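Local coordinates for glycerate 2-kinase (Pyrococcus horikoshii, PDB 1X3L), which phosphorylates D-glycerate to 2-phosphoglycerate at the expense of ATP, working as a magnesium-dependent kinase that also accepts other phosphate donors, at residues Lys50-Cys61 against Val73-Tyr84; Lys340-Ala348 against Asp371-Val381. All blocks are in the same frame, centred on the assembly; numbering follows the deposited sequence.

Interaction 1 (50-61 with 73-84) and interaction 2 (340-348 with 371-381) lie in different parts of the chain, on opposite sides of its centre; their centres are about 33 Å apart and their nearest atoms about 14 Å. Both are largely buried, with solvent-accessible residues at their fringes, but they hold different elements. Interaction 1 joins adjacent parallel strands by a run of backbone hydrogen bonds, with small apolar side chains behind it and K58, a substrate-binding residue by similarity, at one end. Interaction 2 sets the start of a helix against a loop and strand, and a single buried carboxylate does most of its polar work, away from K58.

Interaction 1: Lys50-Cys61 against Val73-Tyr84; sequences KVYVIALGKAAC and VEDGVAVTKYGY
Y52 keeps CG anti to the carbonyl carbon (chi1 -70°) while E74 turns its CG anti to the backbone nitrogen (chi1 176°), which lays the two side chains alongside each other, pointing the same way. E74 CB thereby comes over one face of the Y52 ring, 4.2 Å from its centroid, a CH-pi contact. Bent at chi2, E74 brings OE1 to 3.4 Å from K50 CD, against the lysine's aliphatic chain; its salt bridge goes from OE2 to R118. Beyond this end the backbones pair in parallel register. A55 N donates to V77 O over 2.8 Å, almost straight at 177°, and V79 N returns a bond of 2.8 Å to A55 O. G57 N closes the series on V79 O at 3.1 Å, just where the chain leaves the strand in a type I turn. Behind the pairing, A78 CB meets A55 CB at 4.1 Å and also touches A60 CB and C61 SG. A water donates to K58 O, accepts from C61 N and bonds T80 OG1, joining the turn to the next strand. K58, probably substrate-binding, runs extended beside K81, CE to CD 3.6 Å. This is the beta-alpha-beta unit 51-56, 60-70, 75-81 of a six-stranded parallel sheet: strand 124-129 lies beyond 51-56, strand 92-96 beyond 75-81, and helix 103-118 packs on Y52 and I54.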
loop_
_atom_site.group_PDB
_atom_site.type_symbol
_atom_site.label_atom_id
_atom_site.label_comp_id
_atom_site.label_asym_id
_atom_site.label_seq_id
_atom_site.Cartn_x
_atom_site.Cartn_y
_atom_site.Cartn_z
ATOM N N LYS A 50 -21.774 -3.955 -21.122
ATOM C CA LYS A 50 -20.387 -4.308 -21.391
ATOM C C LYS A 50 -19.517 -3.991 -20.178
ATOM O O LYS A 50 -19.962 -3.327 -19.239
ATOM C CB LYS A 50 -19.873 -3.537 -22.608
ATOM C CG LYS A 50 -20.548 -3.916 -23.916
ATOM C CD LYS A 50 -19.988 -3.103 -25.070
ATOM C CE LYS A 50 -20.642 -3.492 -26.386
ATOM N NZ LYS A 50 -22.115 -3.280 -26.348
ATOM N N VAL A 51 -18.279 -4.473 -20.200
ATOM C CA VAL A 51 -17.344 -4.240 -19.105
ATOM C C VAL A 51 -16.101 -3.507 -19.599
ATOM O O VAL A 51 -15.466 -3.923 -20.568
ATOM C CB VAL A 51 -16.902 -5.562 -18.450
ATOM C CG1 VAL A 51 -15.899 -5.281 -17.337
ATOM C CG2 VAL A 51 -18.110 -6.295 -17.898
ATOM N N TYR A 52 -15.763 -2.416 -18.923
ATOM C CA TYR A 52 -14.600 -1.616 -19.279
ATOM C C TYR A 52 -13.601 -1.632 -18.127
ATOM O O TYR A 52 -13.963 -1.906 -16.981
ATOM C CB TYR A 52 -15.030 -0.179 -19.578
ATOM C CG TYR A 52 -15.811 -0.027 -20.866
ATOM C CD1 TYR A 52 -15.159 -0.003 -22.100
ATOM C CD2 TYR A 52 -17.206 0.063 -20.855
ATOM C CE1 TYR A 52 -15.873 0.107 -23.293
ATOM C CE2 TYR A 52 -17.932 0.171 -22.045
ATOM C CZ TYR A 52 -17.258 0.192 -23.260
ATOM O OH TYR A 52 -17.960 0.291 -24.440
ATOM N N VAL A 53 -12.343 -1.337 -18.431
ATOM C CA VAL A 53 -11.313 -1.321 -17.402
ATOM C C VAL A 53 -10.425 -0.091 -17.478
ATOM O O VAL A 53 -9.907 0.250 -18.537
ATOM C CB VAL A 53 -10.390 -2.563 -17.491
ATOM C CG1 VAL A 53 -9.209 -2.394 -16.540
ATOM C CG2 VAL A 53 -11.162 -3.825 -17.143
ATOM N N ILE A 54 -10.260 0.573 -16.342
ATOM C CA ILE A 54 -9.389 1.733 -16.244
ATOM C C ILE A 54 -8.465 1.447 -15.063
ATOM O O ILE A 54 -8.895 1.479 -13.906
ATOM C CB ILE A 54 -10.179 3.029 -15.973
ATOM C CG1 ILE A 54 -11.058 3.364 -17.184
ATOM C CG2 ILE A 54 -9.211 4.174 -15.676
ATOM C CD1 ILE A 54 -11.963 4.573 -16.977
ATOM N N ALA A 55 -7.203 1.152 -15.364
ATOM C CA ALA A 55 -6.218 0.836 -14.338
ATOM C C ALA A 55 -5.115 1.882 -14.261
ATOM O O ALA A 55 -4.638 2.376 -15.282
ATOM C CB ALA A 55 -5.622 -0.532 -14.611
ATOM N N LEU A 56 -4.713 2.207 -13.037
ATOM C CA LEU A 56 -3.668 3.192 -12.797
ATOM C C LEU A 56 -2.846 2.820 -11.567
ATOM O O LEU A 56 -3.391 2.545 -10.492
ATOM C CB LEU A 56 -4.281 4.581 -12.596
ATOM C CG LEU A 56 -5.454 4.632 -11.613
ATOM C CD1 LEU A 56 -5.266 5.777 -10.624
ATOM C CD2 LEU A 56 -6.755 4.782 -12.392
ATOM N N GLY A 57 -1.527 2.826 -11.731
ATOM C CA GLY A 57 -0.645 2.487 -10.636
ATOM C C GLY A 57 0.404 1.506 -11.101
ATOM O O GLY A 57 0.373 1.045 -12.239
ATOM N N LYS A 58 1.333 1.178 -10.211
ATOM C CA LYS A 58 2.409 0.254 -10.530
ATOM C C LYS A 58 1.939 -1.165 -10.844
ATOM O O LYS A 58 2.640 -1.909 -11.525
ATOM C CB LYS A 58 3.418 0.232 -9.380
ATOM C CG LYS A 58 4.116 1.567 -9.163
ATOM C CD LYS A 58 5.010 1.530 -7.935
ATOM C CE LYS A 58 5.661 2.881 -7.683
ATOM N NZ LYS A 58 6.437 2.888 -6.410
ATOM N N ALA A 59 0.756 -1.540 -10.362
ATOM C CA ALA A 59 0.228 -2.882 -10.613
ATOM C C ALA A 59 -0.955 -2.865 -11.583
ATOM O O ALA A 59 -1.717 -3.830 -11.666
ATOM C CB ALA A 59 -0.193 -3.529 -9.297
ATOM N N ALA A 60 -1.101 -1.767 -12.316
ATOM C CA ALA A 60 -2.191 -1.617 -13.270
ATOM C C ALA A 60 -2.353 -2.819 -14.205
ATOM O O ALA A 60 -3.453 -3.357 -14.356
ATOM C CB ALA A 60 -1.988 -0.342 -14.088
ATOM N N CYS A 61 -1.258 -3.240 -14.834
ATOM C CA CYS A 61 -1.305 -4.371 -15.756
ATOM C C CYS A 61 -1.630 -5.689 -15.073
ATOM O O CYS A 61 -2.415 -6.483 -15.593
ATOM C CB CYS A 61 0.017 -4.502 -16.515
ATOM S SG CYS A 61 0.301 -3.162 -17.692
ATOM N N VAL A 73 -13.599 -8.135 -21.557
ATOM C CA VAL A 73 -13.530 -6.682 -21.504
ATOM C C VAL A 73 -13.656 -6.029 -22.875
ATOM O O VAL A 73 -12.862 -6.288 -23.778
ATOM C CB VAL A 73 -12.212 -6.224 -20.843
ATOM C CG1 VAL A 73 -12.136 -4.707 -20.818
ATOM C CG2 VAL A 73 -12.124 -6.782 -19.429
ATOM N N GLU A 74 -14.665 -5.177 -23.017
ATOM C CA GLU A 74 -14.911 -4.475 -24.266
ATOM C C GLU A 74 -13.699 -3.639 -24.641
ATOM O O GLU A 74 -13.254 -3.653 -25.788
ATOM C CB GLU A 74 -16.137 -3.569 -24.131
ATOM C CG GLU A 74 -16.428 -2.722 -25.361
ATOM C CD GLU A 74 -16.586 -3.554 -26.618
ATOM O OE1 GLU A 74 -17.275 -4.595 -26.556
ATOM O OE2 GLU A 74 -16.026 -3.163 -27.667
ATOM N N ASP A 75 -13.170 -2.912 -23.663
ATOM C CA ASP A 75 -12.009 -2.064 -23.884
ATOM C C ASP A 75 -11.575 -1.416 -22.573
ATOM O O ASP A 75 -12.282 -1.497 -21.564
ATOM C CB ASP A 75 -12.337 -0.987 -24.926
ATOM C CG ASP A 75 -11.115 -0.186 -25.345
ATOM O OD1 ASP A 75 -10.053 -0.795 -25.590
ATOM O OD2 ASP A 75 -11.219 1.054 -25.441
ATOM N N GLY A 76 -10.406 -0.785 -22.590
ATOM C CA GLY A 76 -9.903 -0.135 -21.397
ATOM C C GLY A 76 -8.481 0.361 -21.561
ATOM O O GLY A 76 -7.908 0.293 -22.650
ATOM N N VAL A 77 -7.913 0.870 -20.477
ATOM C CA VAL A 77 -6.545 1.369 -20.497
ATOM C C VAL A 77 -5.868 1.102 -19.154
ATOM O O VAL A 77 -6.508 1.144 -18.102
ATOM C CB VAL A 77 -6.493 2.890 -20.787
ATOM C CG1 VAL A 77 -7.109 3.677 -19.635
ATOM C CG2 VAL A 77 -5.051 3.324 -21.017
ATOM N N ALA A 78 -4.574 0.812 -19.207
ATOM C CA ALA A 78 -3.786 0.546 -18.015
ATOM C C ALA A 78 -2.584 1.478 -18.055
ATOM O O ALA A 78 -1.768 1.410 -18.977
ATOM C CB ALA A 78 -3.335 -0.911 -17.998
ATOM N N VAL A 79 -2.488 2.360 -17.066
ATOM C CA VAL A 79 -1.389 3.321 -16.995
ATOM C C VAL A 79 -0.434 2.917 -15.878
ATOM O O VAL A 79 -0.822 2.867 -14.708
ATOM C CB VAL A 79 -1.921 4.742 -16.726
ATOM C CG1 VAL A 79 -0.811 5.763 -16.934
ATOM C CG2 VAL A 79 -3.104 5.033 -17.639
ATOM N N THR A 80 0.813 2.625 -16.243
ATOM C CA THR A 80 1.807 2.196 -15.267
ATOM C C THR A 80 3.178 2.821 -15.529
ATOM O O THR A 80 3.361 3.553 -16.499
ATOM C CB THR A 80 1.929 0.651 -15.267
ATOM O OG1 THR A 80 2.736 0.231 -14.161
ATOM C CG2 THR A 80 2.562 0.159 -16.568
ATOM N N LYS A 81 4.134 2.530 -14.652
ATOM C CA LYS A 81 5.488 3.064 -14.772
ATOM C C LYS A 81 6.258 2.503 -15.964
ATOM O O LYS A 81 5.926 1.441 -16.494
ATOM C CB LYS A 81 6.281 2.778 -13.496
ATOM C CG LYS A 81 5.859 3.594 -12.293
ATOM C CD LYS A 81 6.693 3.232 -11.063
ATOM C CE LYS A 81 8.185 3.458 -11.296
ATOM N NZ LYS A 81 8.516 4.884 -11.574
ATOM N N TYR A 82 7.289 3.232 -16.381
ATOM C CA TYR A 82 8.125 2.805 -17.495
ATOM C C TYR A 82 8.817 1.503 -17.109
ATOM O O TYR A 82 9.427 1.410 -16.044
ATOM C CB TYR A 82 9.170 3.882 -17.816
ATOM C CG TYR A 82 8.573 5.156 -18.374
ATOM C CD1 TYR A 82 7.916 5.157 -19.607
ATOM C CD2 TYR A 82 8.641 6.352 -17.662
ATOM C CE1 TYR A 82 7.339 6.319 -20.114
ATOM C CE2 TYR A 82 8.067 7.521 -18.161
ATOM C CZ TYR A 82 7.418 7.498 -19.384
ATOM O OH TYR A 82 6.836 8.647 -19.876
ATOM N N GLY A 83 8.707 0.500 -17.975
ATOM C CA GLY A 83 9.321 -0.786 -17.699
ATOM C C GLY A 83 8.331 -1.809 -17.167
ATOM O O GLY A 83 8.540 -3.014 -17.311
ATOM N N TYR A 84 7.249 -1.334 -16.554
ATOM C CA TYR A 84 6.231 -2.219 -15.993
ATOM C C TYR A 84 5.334 -2.814 -17.076
ATOM O O TYR A 84 4.474 -3.642 -16.794
ATOM C CB TYR A 84 5.456 -1.486 -14.893
ATOM C CG TYR A 84 6.292 -1.158 -13.675
ATOM C CD1 TYR A 84 7.506 -0.480 -13.796
ATOM C CD2 TYR A 84 5.871 -1.525 -12.398
ATOM C CE1 TYR A 84 8.280 -0.178 -12.676
ATOM C CE2 TYR A 84 6.636 -1.229 -11.272
ATOM C CZ TYR A 84 7.840 -0.556 -11.417
ATOM O OH TYR A 84 8.600 -0.266 -10.306
HETATM O O HOH W 1 1.644 -2.680 -14.382
#

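Interaction 2: Lys340-Ala348 against Asp371-Val381; sequences KGGPNQEIA and DGPTDAAGGIV
The carboxylate of D371 lies against N344 through OD1 and Q345 through OD2, with the two Q345 donors on opposite faces of its plane. N344 N donates to D371 OD1 at 3.0 Å and Q345 N to D371 OD2 at 2.9 Å, each on the syn side, the second tilted 32° from the carboxylate plane. The Q345 amide comes from the opposite face to its own backbone N-H: NE2 donates to D371 OD2 at 3.0 Å on the anti side, with amide and carboxylate planes 54° apart. OD2 therefore takes two donors, which should restrict rotation of the group. N344 ND2 adds a weak bond to OD1, while its stronger partner is S427 OG. With CG anti to the backbone nitrogen (chi1 -175°), D371 reaches across to the first turn of helix 343-351. Here G342 occupies the N-cap position without a side chain, and a carboxylate from a distant loop receives the N-H groups of N344 and Q345 instead. The loops press close beside it, G342 CA and G372 CA being 3.8 Å apart. T374 OG1 accepts from A376 N, an ST turn that shapes the approach to strand 378-382, and donates to D371 O. That strand begins at a classic bulge, A377 and G378 facing L416, and continues nearly parallel to the helix axis. A348 CB rests 3.7 Å from G379 C, and V381 CG2 lies 3.4 Å from A348 O. At the outer margin K340 NZ gives a hydrogen to a water that also accepts from D375 N, while the lysine makes a cation-pi contact with Y406.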
loop_
_atom_site.group_PDB
_atom_site.type_symbol
_atom_site.label_atom_id
_atom_site.label_comp_id
_atom_site.label_asym_id
_atom_site.label_seq_id
_atom_site.Cartn_x
_atom_site.Cartn_y
_atom_site.Cartn_z
ATOM N N LYS A 340 24.924 -1.284 7.744
ATOM C CA LYS A 340 24.013 -1.919 6.795
ATOM C C LYS A 340 22.841 -2.526 7.568
ATOM O O LYS A 340 23.044 -3.183 8.589
ATOM C CB LYS A 340 24.760 -3.014 6.021
ATOM C CG LYS A 340 24.138 -3.404 4.683
ATOM C CD LYS A 340 24.965 -4.496 4.001
ATOM C CE LYS A 340 24.638 -4.624 2.514
ATOM N NZ LYS A 340 23.199 -4.903 2.253
ATOM N N GLY A 341 21.621 -2.306 7.086
ATOM C CA GLY A 341 20.459 -2.844 7.775
ATOM C C GLY A 341 19.172 -2.118 7.439
ATOM O O GLY A 341 19.121 -1.362 6.471
ATOM N N GLY A 342 18.132 -2.354 8.239
ATOM C CA GLY A 342 16.838 -1.727 8.016
ATOM C C GLY A 342 15.889 -1.938 9.189
ATOM O O GLY A 342 16.238 -2.638 10.137
ATOM N N PRO A 343 14.666 -1.374 9.141
ATOM C CA PRO A 343 13.675 -1.506 10.220
ATOM C C PRO A 343 13.390 -2.937 10.686
ATOM O O PRO A 343 13.650 -3.286 11.836
ATOM C CB PRO A 343 12.430 -0.838 9.635
ATOM C CG PRO A 343 12.993 0.162 8.656
ATOM C CD PRO A 343 14.100 -0.631 8.000
ATOM N N ASN A 344 12.855 -3.760 9.789
ATOM C CA ASN A 344 12.502 -5.133 10.150
ATOM C C ASN A 344 13.716 -5.945 10.623
ATOM O O ASN A 344 13.628 -6.781 11.513
ATOM C CB ASN A 344 11.873 -5.797 8.926
ATOM C CG ASN A 344 10.505 -5.212 8.700
ATOM O OD1 ASN A 344 9.652 -5.211 9.581
ATOM N ND2 ASN A 344 10.306 -4.683 7.481
ATOM N N GLN A 345 14.889 -5.693 10.055
ATOM C CA GLN A 345 16.078 -6.395 10.515
ATOM C C GLN A 345 16.379 -5.976 11.954
ATOM O O GLN A 345 16.819 -6.793 12.763
ATOM C CB GLN A 345 17.268 -6.074 9.620
ATOM C CG GLN A 345 17.136 -6.647 8.214
ATOM C CD GLN A 345 18.150 -6.051 7.266
ATOM O OE1 GLN A 345 19.353 -6.288 7.392
ATOM N NE2 GLN A 345 17.671 -5.254 6.319
ATOM N N GLU A 346 16.134 -4.711 12.286
ATOM C CA GLU A 346 16.399 -4.272 13.653
ATOM C C GLU A 346 15.340 -4.783 14.629
ATOM O O GLU A 346 15.640 -5.040 15.790
ATOM C CB GLU A 346 16.538 -2.741 13.725
ATOM C CG GLU A 346 17.959 -2.285 13.397
ATOM C CD GLU A 346 18.260 -0.849 13.811
ATOM O OE1 GLU A 346 17.626 -0.353 14.767
ATOM O OE2 GLU A 346 19.151 -0.224 13.191
ATOM N N ILE A 347 14.108 -4.948 14.157
ATOM C CA ILE A 347 13.048 -5.478 15.011
ATOM C C ILE A 347 13.454 -6.890 15.428
ATOM O O ILE A 347 13.449 -7.237 16.614
ATOM C CB ILE A 347 11.702 -5.588 14.261
ATOM C CG1 ILE A 347 11.084 -4.199 14.066
ATOM C CG2 ILE A 347 10.759 -6.515 15.027
ATOM C CD1 ILE A 347 9.775 -4.223 13.282
ATOM N N ALA A 348 13.794 -7.702 14.431
ATOM C CA ALA A 348 14.198 -9.087 14.652
ATOM C C ALA A 348 15.419 -9.215 15.555
ATOM O O ALA A 348 15.405 -9.973 16.527
ATOM C CB ALA A 348 14.489 -9.760 13.310
ATOM N N ASP A 371 14.259 -4.010 2.759
ATOM C CA ASP A 371 14.223 -3.453 4.104
ATOM C C ASP A 371 15.485 -2.602 4.226
ATOM O O ASP A 371 16.597 -3.126 4.203
ATOM C CB ASP A 371 14.231 -4.611 5.107
ATOM C CG ASP A 371 14.064 -4.158 6.543
ATOM O OD1 ASP A 371 13.064 -3.472 6.856
ATOM O OD2 ASP A 371 14.937 -4.504 7.363
ATOM N N GLY A 372 15.315 -1.290 4.345
ATOM C CA GLY A 372 16.476 -0.421 4.423
ATOM C C GLY A 372 17.175 -0.466 3.071
ATOM O O GLY A 372 16.581 -0.929 2.095
ATOM N N PRO A 373 18.425 0.011 2.971
ATOM C CA PRO A 373 19.158 -0.007 1.698
ATOM C C PRO A 373 19.838 -1.363 1.483
ATOM O O PRO A 373 21.050 -1.434 1.278
ATOM C CB PRO A 373 20.171 1.114 1.879
ATOM C CG PRO A 373 20.536 0.956 3.333
ATOM C CD PRO A 373 19.184 0.748 4.000
ATOM N N THR A 374 19.055 -2.436 1.551
ATOM C CA THR A 374 19.593 -3.780 1.367
ATOM C C THR A 374 18.650 -4.604 0.509
ATOM O O THR A 374 17.544 -4.170 0.195
ATOM C CB THR A 374 19.763 -4.517 2.709
ATOM O OG1 THR A 374 18.492 -5.027 3.133
ATOM C CG2 THR A 374 20.309 -3.567 3.774
ATOM N N ASP A 375 19.090 -5.805 0.149
ATOM C CA ASP A 375 18.284 -6.699 -0.671
ATOM C C ASP A 375 17.450 -7.683 0.149
ATOM O O ASP A 375 16.708 -8.499 -0.413
ATOM C CB ASP A 375 19.184 -7.453 -1.647
ATOM C CG ASP A 375 19.729 -6.548 -2.737
ATOM O OD1 ASP A 375 18.915 -5.861 -3.395
ATOM O OD2 ASP A 375 20.959 -6.517 -2.938
ATOM N N ALA A 376 17.584 -7.609 1.473
ATOM C CA ALA A 376 16.819 -8.474 2.373
ATOM C C ALA A 376 15.468 -7.825 2.646
ATOM O O ALA A 376 15.353 -6.598 2.648
ATOM C CB ALA A 376 17.566 -8.667 3.685
ATOM N N ALA A 377 14.445 -8.643 2.875
ATOM C CA ALA A 377 13.118 -8.120 3.169
ATOM C C ALA A 377 12.947 -7.929 4.677
ATOM O O ALA A 377 12.040 -7.227 5.129
ATOM C CB ALA A 377 12.054 -9.062 2.638
ATOM N N GLY A 378 13.823 -8.548 5.457
ATOM C CA GLY A 378 13.718 -8.414 6.898
ATOM C C GLY A 378 14.555 -9.435 7.641
ATOM O O GLY A 378 15.539 -9.942 7.106
ATOM N N GLY A 379 14.164 -9.740 8.876
ATOM C CA GLY A 379 14.909 -10.700 9.667
ATOM C C GLY A 379 14.036 -11.802 10.235
ATOM O O GLY A 379 12.819 -11.655 10.342
ATOM N N ILE A 380 14.661 -12.918 10.587
ATOM C CA ILE A 380 13.941 -14.046 11.164
ATOM C C ILE A 380 14.858 -14.638 12.230
ATOM O O ILE A 380 15.990 -15.022 11.948
ATOM C CB ILE A 380 13.563 -15.096 10.071
ATOM C CG1 ILE A 380 12.870 -16.297 10.716
ATOM C CG2 ILE A 380 14.804 -15.525 9.281
ATOM C CD1 ILE A 380 12.272 -17.285 9.699
ATOM N N VAL A 381 14.360 -14.682 13.463
ATOM C CA VAL A 381 15.131 -15.172 14.594
ATOM C C VAL A 381 14.298 -16.096 15.466
ATOM O O VAL A 381 13.069 -16.047 15.441
ATOM C CB VAL A 381 15.608 -13.987 15.477
ATOM C CG1 VAL A 381 16.541 -13.066 14.684
ATOM C CG2 VAL A 381 14.395 -13.192 15.966
HETATM O O HOH W 2 21.846 -6.577 0.492
#